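Long-range contacts in kinesin-like protein KAR3 (Saccharomyces cerevisiae, PDB 1F9V), which probably hydrolyses ATP to drive movement along microtubules, as a kinesin-family motor with ADP and magnesium bound in this structure: residues N85-A90 / Y300-S305; H218-I223 / N241-A246. The protein carries 2 engineered substitutions. All coordinates share one frame; numbering follows the deposited sequence.

Interaction 1. Residues N85-A90 / Y300-S305; sequences NVCIFA and YLLQYS
Leu302 reaches from helix 297-306 to the ring of Phe89, its CD1 branch meeting the ring obliquely, 3.8 Å from Phe89 CE1 and equally close to CZ. The two side chains come from opposite directions. With Phe89 CG beside its own backbone N (chi1 -60°), the ring leans toward the helix although the CA-CB bond does not aim there. One turn further along the helix, Ser305 offers its CB to the sulfur of Cys87, 3.7 Å from SG. This is the compact, buried part of the contact, and strand 235-244 closes in on it: Val243 lies against Phe89, and Asn241 against both Cys87 and Leu302. On the solvent side, Asn85 and Tyr304 are partly exposed; Asn85 still packs closely, but the Tyr304 side chain stands off. What holds there is a polar link, Asn85 ND2 to Tyr304 O at 3.1 Å, bent to 142° at the hydrogen. The donor stands above the carbonyl plane, and the acceptor lies a little off the Asn85 amide plane. At its other end the amide is gripped too, since OD1 accepts from the backbone N of Thr239, which should fix its rotation. Asn85 CB also passes 3.6 Å from Ser305 OG. The Tyr304 ring turns off to meet His169 edge-to-face. Strand and helix run at 130° to each other, their axes 8.8 Å apart at closest approach. A helix laid over one face of a central beta-sheet in this way is characteristic of the P-loop NTPase core of the kinesin motor domain, where strand 86-91 leads into the nucleotide-binding loop.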
# COMPACT_ATOMS: atom_id res chain seq x y z
N ASN A 85 9.63 6.90 8.38
CA ASN A 85 8.20 6.70 8.26
C ASN A 85 8.08 5.82 7.02
O ASN A 85 8.88 5.94 6.09
CB ASN A 85 7.48 8.01 8.02
CG ASN A 85 7.42 8.88 9.26
OD1 ASN A 85 7.45 8.37 10.39
ND2 ASN A 85 7.33 10.18 9.06
N VAL A 86 7.08 4.95 7.02
CA VAL A 86 6.90 4.03 5.91
C VAL A 86 5.45 3.98 5.46
O VAL A 86 4.54 3.99 6.28
CB VAL A 86 7.34 2.60 6.33
CG1 VAL A 86 6.87 1.56 5.31
CG2 VAL A 86 8.84 2.55 6.51
N CYS A 87 5.25 3.94 4.14
CA CYS A 87 3.92 3.83 3.56
C CYS A 87 3.93 2.68 2.57
O CYS A 87 4.85 2.56 1.76
CB CYS A 87 3.51 5.11 2.81
SG CYS A 87 2.91 6.46 3.84
N ILE A 88 2.92 1.82 2.65
CA ILE A 88 2.77 0.72 1.70
C ILE A 88 1.33 0.80 1.21
O ILE A 88 0.40 0.71 2.01
CB ILE A 88 3.02 -0.65 2.35
CG1 ILE A 88 4.48 -0.74 2.82
CG2 ILE A 88 2.70 -1.76 1.34
CD1 ILE A 88 4.86 -2.07 3.48
N PHE A 89 1.16 0.98 -0.09
CA PHE A 89 -0.18 1.08 -0.66
C PHE A 89 -0.49 -0.11 -1.58
O PHE A 89 0.21 -0.33 -2.56
CB PHE A 89 -0.34 2.36 -1.50
CG PHE A 89 -0.13 3.64 -0.73
CD1 PHE A 89 -1.19 4.26 -0.09
CD2 PHE A 89 1.12 4.25 -0.71
CE1 PHE A 89 -1.01 5.48 0.57
CE2 PHE A 89 1.31 5.47 -0.06
CZ PHE A 89 0.24 6.09 0.58
N ALA A 90 -1.54 -0.86 -1.26
CA ALA A 90 -1.95 -1.97 -2.13
C ALA A 90 -2.99 -1.36 -3.06
O ALA A 90 -4.03 -0.88 -2.61
CB ALA A 90 -2.55 -3.10 -1.31
N TYR A 300 -3.59 13.94 2.48
CA TYR A 300 -3.45 14.98 3.50
C TYR A 300 -3.08 14.33 4.83
O TYR A 300 -2.18 14.78 5.54
CB TYR A 300 -4.75 15.76 3.63
CG TYR A 300 -4.65 16.89 4.62
CD1 TYR A 300 -3.64 17.85 4.53
CD2 TYR A 300 -5.55 16.98 5.68
CE1 TYR A 300 -3.53 18.88 5.48
CE2 TYR A 300 -5.45 18.00 6.63
CZ TYR A 300 -4.44 18.94 6.52
OH TYR A 300 -4.33 19.91 7.48
N LEU A 301 -3.78 13.25 5.17
CA LEU A 301 -3.52 12.54 6.41
C LEU A 301 -2.09 12.02 6.48
O LEU A 301 -1.43 12.09 7.52
CB LEU A 301 -4.48 11.36 6.55
CG LEU A 301 -4.16 10.36 7.67
CD1 LEU A 301 -4.44 11.01 9.02
CD2 LEU A 301 -5.00 9.10 7.52
N LEU A 302 -1.59 11.50 5.35
CA LEU A 302 -0.26 10.90 5.30
C LEU A 302 0.91 11.76 4.84
O LEU A 302 2.01 11.24 4.67
CB LEU A 302 -0.32 9.65 4.41
CG LEU A 302 -1.36 8.60 4.80
CD1 LEU A 302 -1.40 7.48 3.75
CD2 LEU A 302 -1.00 8.03 6.18
N GLN A 303 0.69 13.05 4.66
CA GLN A 303 1.75 13.92 4.17
C GLN A 303 3.12 13.80 4.84
O GLN A 303 4.14 13.82 4.16
CB GLN A 303 1.28 15.38 4.19
CG GLN A 303 1.14 15.99 5.57
CD GLN A 303 0.67 17.43 5.51
OE1 GLN A 303 0.79 18.18 6.48
NE2 GLN A 303 0.13 17.82 4.36
N TYR A 304 3.17 13.69 6.17
CA TYR A 304 4.46 13.58 6.86
C TYR A 304 5.13 12.22 6.66
O TYR A 304 6.34 12.09 6.85
CB TYR A 304 4.29 13.85 8.36
CG TYR A 304 4.01 15.30 8.70
CD1 TYR A 304 4.55 16.34 7.94
CD2 TYR A 304 3.20 15.63 9.79
CE1 TYR A 304 4.30 17.68 8.26
CE2 TYR A 304 2.93 16.96 10.11
CZ TYR A 304 3.48 17.98 9.35
OH TYR A 304 3.23 19.29 9.67
N SER A 305 4.35 11.21 6.27
CA SER A 305 4.90 9.87 6.04
C SER A 305 5.20 9.68 4.56
O SER A 305 5.66 8.62 4.14
CB SER A 305 3.90 8.80 6.51
OG SER A 305 3.95 8.64 7.92

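Interaction 2. Residues H218-I223 / N241-A246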
# COMPACT_ATOMS: atom_id res chain seq x y z
N HIS A 218 -10.69 3.15 1.59
CA HIS A 218 -9.28 2.94 1.84
C HIS A 218 -9.17 2.52 3.30
O HIS A 218 -9.67 3.23 4.18
CB HIS A 218 -8.48 4.23 1.66
CG HIS A 218 -8.68 4.90 0.34
ND1 HIS A 218 -8.73 4.20 -0.85
CD2 HIS A 218 -8.80 6.21 0.02
CE1 HIS A 218 -8.87 5.06 -1.84
NE2 HIS A 218 -8.92 6.28 -1.34
N SER A 219 -8.55 1.38 3.57
CA SER A 219 -8.38 0.92 4.94
C SER A 219 -6.92 1.18 5.28
O SER A 219 -6.01 0.80 4.53
CB SER A 219 -8.73 -0.56 5.04
OG SER A 219 -10.08 -0.76 4.66
N ILE A 220 -6.68 1.83 6.42
CA ILE A 220 -5.32 2.18 6.81
C ILE A 220 -4.93 1.69 8.20
O ILE A 220 -5.55 2.06 9.19
CB ILE A 220 -5.14 3.73 6.76
CG1 ILE A 220 -5.61 4.25 5.39
CG2 ILE A 220 -3.69 4.11 6.99
CD1 ILE A 220 -6.56 5.42 5.47
N PHE A 221 -3.91 0.83 8.25
CA PHE A 221 -3.41 0.30 9.51
C PHE A 221 -2.17 1.13 9.85
O PHE A 221 -1.15 1.07 9.16
CB PHE A 221 -3.06 -1.18 9.36
CG PHE A 221 -2.96 -1.93 10.66
CD1 PHE A 221 -1.78 -1.91 11.40
CD2 PHE A 221 -4.05 -2.65 11.15
CE1 PHE A 221 -1.68 -2.60 12.61
CE2 PHE A 221 -3.96 -3.34 12.36
CZ PHE A 221 -2.77 -3.31 13.09
N ILE A 222 -2.26 1.91 10.92
CA ILE A 222 -1.16 2.77 11.33
C ILE A 222 -0.45 2.22 12.55
O ILE A 222 -1.08 1.89 13.55
CB ILE A 222 -1.68 4.21 11.64
CG1 ILE A 222 -2.46 4.75 10.44
CG2 ILE A 222 -0.52 5.12 11.98
CD1 ILE A 222 -3.19 6.06 10.69
N ILE A 223 0.87 2.12 12.45
CA ILE A 223 1.71 1.60 13.52
C ILE A 223 2.76 2.63 13.90
O ILE A 223 3.45 3.18 13.04
CB ILE A 223 2.45 0.32 13.07
CG1 ILE A 223 1.45 -0.79 12.77
CG2 ILE A 223 3.46 -0.10 14.14
CD1 ILE A 223 1.96 -1.84 11.80
N ASN A 241 2.36 3.13 7.71
CA ASN A 241 0.98 3.25 7.26
C ASN A 241 0.79 2.19 6.19
O ASN A 241 1.32 2.32 5.08
CB ASN A 241 0.73 4.65 6.71
CG ASN A 241 1.18 5.73 7.67
OD1 ASN A 241 0.42 6.13 8.56
ND2 ASN A 241 2.41 6.20 7.52
N LEU A 242 0.06 1.14 6.55
CA LEU A 242 -0.20 0.01 5.65
C LEU A 242 -1.62 0.15 5.11
O LEU A 242 -2.60 -0.08 5.82
CB LEU A 242 0.00 -1.30 6.44
CG LEU A 242 1.30 -1.29 7.27
CD1 LEU A 242 1.47 -2.61 8.00
CD2 LEU A 242 2.49 -1.03 6.36
N VAL A 243 -1.70 0.51 3.83
CA VAL A 243 -2.97 0.80 3.18
C VAL A 243 -3.49 -0.20 2.15
O VAL A 243 -2.77 -0.60 1.24
CB VAL A 243 -2.90 2.19 2.48
CG1 VAL A 243 -4.29 2.63 2.01
CG2 VAL A 243 -2.30 3.22 3.43
N ASP A 244 -4.77 -0.54 2.30
CA ASP A 244 -5.49 -1.44 1.40
C ASP A 244 -6.47 -0.48 0.72
O ASP A 244 -7.55 -0.19 1.24
CB ASP A 244 -6.21 -2.50 2.23
CG ASP A 244 -7.00 -3.48 1.39
OD1 ASP A 244 -7.06 -3.32 0.15
OD2 ASP A 244 -7.57 -4.42 1.98
N LEU A 245 -6.08 0.04 -0.44
CA LEU A 245 -6.89 1.02 -1.15
C LEU A 245 -8.22 0.54 -1.70
O LEU A 245 -8.47 -0.66 -1.83
CB LEU A 245 -6.08 1.61 -2.31
CG LEU A 245 -4.80 2.39 -1.96
CD1 LEU A 245 -3.96 2.61 -3.22
CD2 LEU A 245 -5.16 3.73 -1.33
N ALA A 246 -9.10 1.49 -2.00
CA ALA A 246 -10.39 1.17 -2.58
C ALA A 246 -10.11 0.61 -3.99
O ALA A 246 -9.11 0.98 -4.62
CB ALA A 246 -11.24 2.44 -2.70
O HOH W 1 -10.11 -1.25 1.95
O HOH W 2 -5.12 -1.86 5.66
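Ser219 and Asp244 bond to each other twice through their backbones, with Asp244 N giving a nearly straight bond to Ser219 O at 2.9 Å. Phe221 and Leu242 repeat the exchange, both of its bonds at 177°. Past the regular pairing, Ala246 N donates to His218 ND1 (3.0 Å), lying in the plane of the imidazole, while NE2 is held by Ser270 OG; a bond at each nitrogen fixes the ring's rotation. A methyl of Leu245, CD2, sits over one face of this ring, 4.0 Å from its centroid, as a CH-pi contact. One water bridges Ser219 O and Leu242 O. Farther out, Ile220 and Val243 lie side by side on one face of the sheet, CG2 to CG2 at 3.9 Å, next to Ile222 and Asn241. Asn241 OD1 rests 3.7 Å from both CG1 and CG2 of Ile222. Leu242 and Phe221 occupy the other face, where helix 109-124 covers them; beyond, Ile223 CD1 reaches Leu242 CD1 at 3.9 Å. Asp244 OD2 bonds to Thr99 OG1, about 4 Å separating its side chain from the magnesium ion. Asp244 opens the DLAG sequence, the switch II motif of kinesin motors, which this antiparallel hairpin carries to the nucleotide site.

How the interactions relate
From the N terminus the chain first lays down strand 86-91, then passes the nucleotide loop before reaching the hairpin 218-228/235-244. Interaction 2 closes this short loop, its nearest ends 18 residues apart. Only afterwards does helix 297-306 come back onto the first strand, closing interaction 1 over 210 residues, so the smaller loop lies wholly within the larger and the two do not cross. They meet in the central sheet, where 86-91 and 235-244 are parallel neighbours: Val86 O accepts from Asn241 N at 2.7 Å, and Ile88 O probably accepts from Val243 N. Helix 297-306 and the hairpin thus meet on the same sheet, in one buried core.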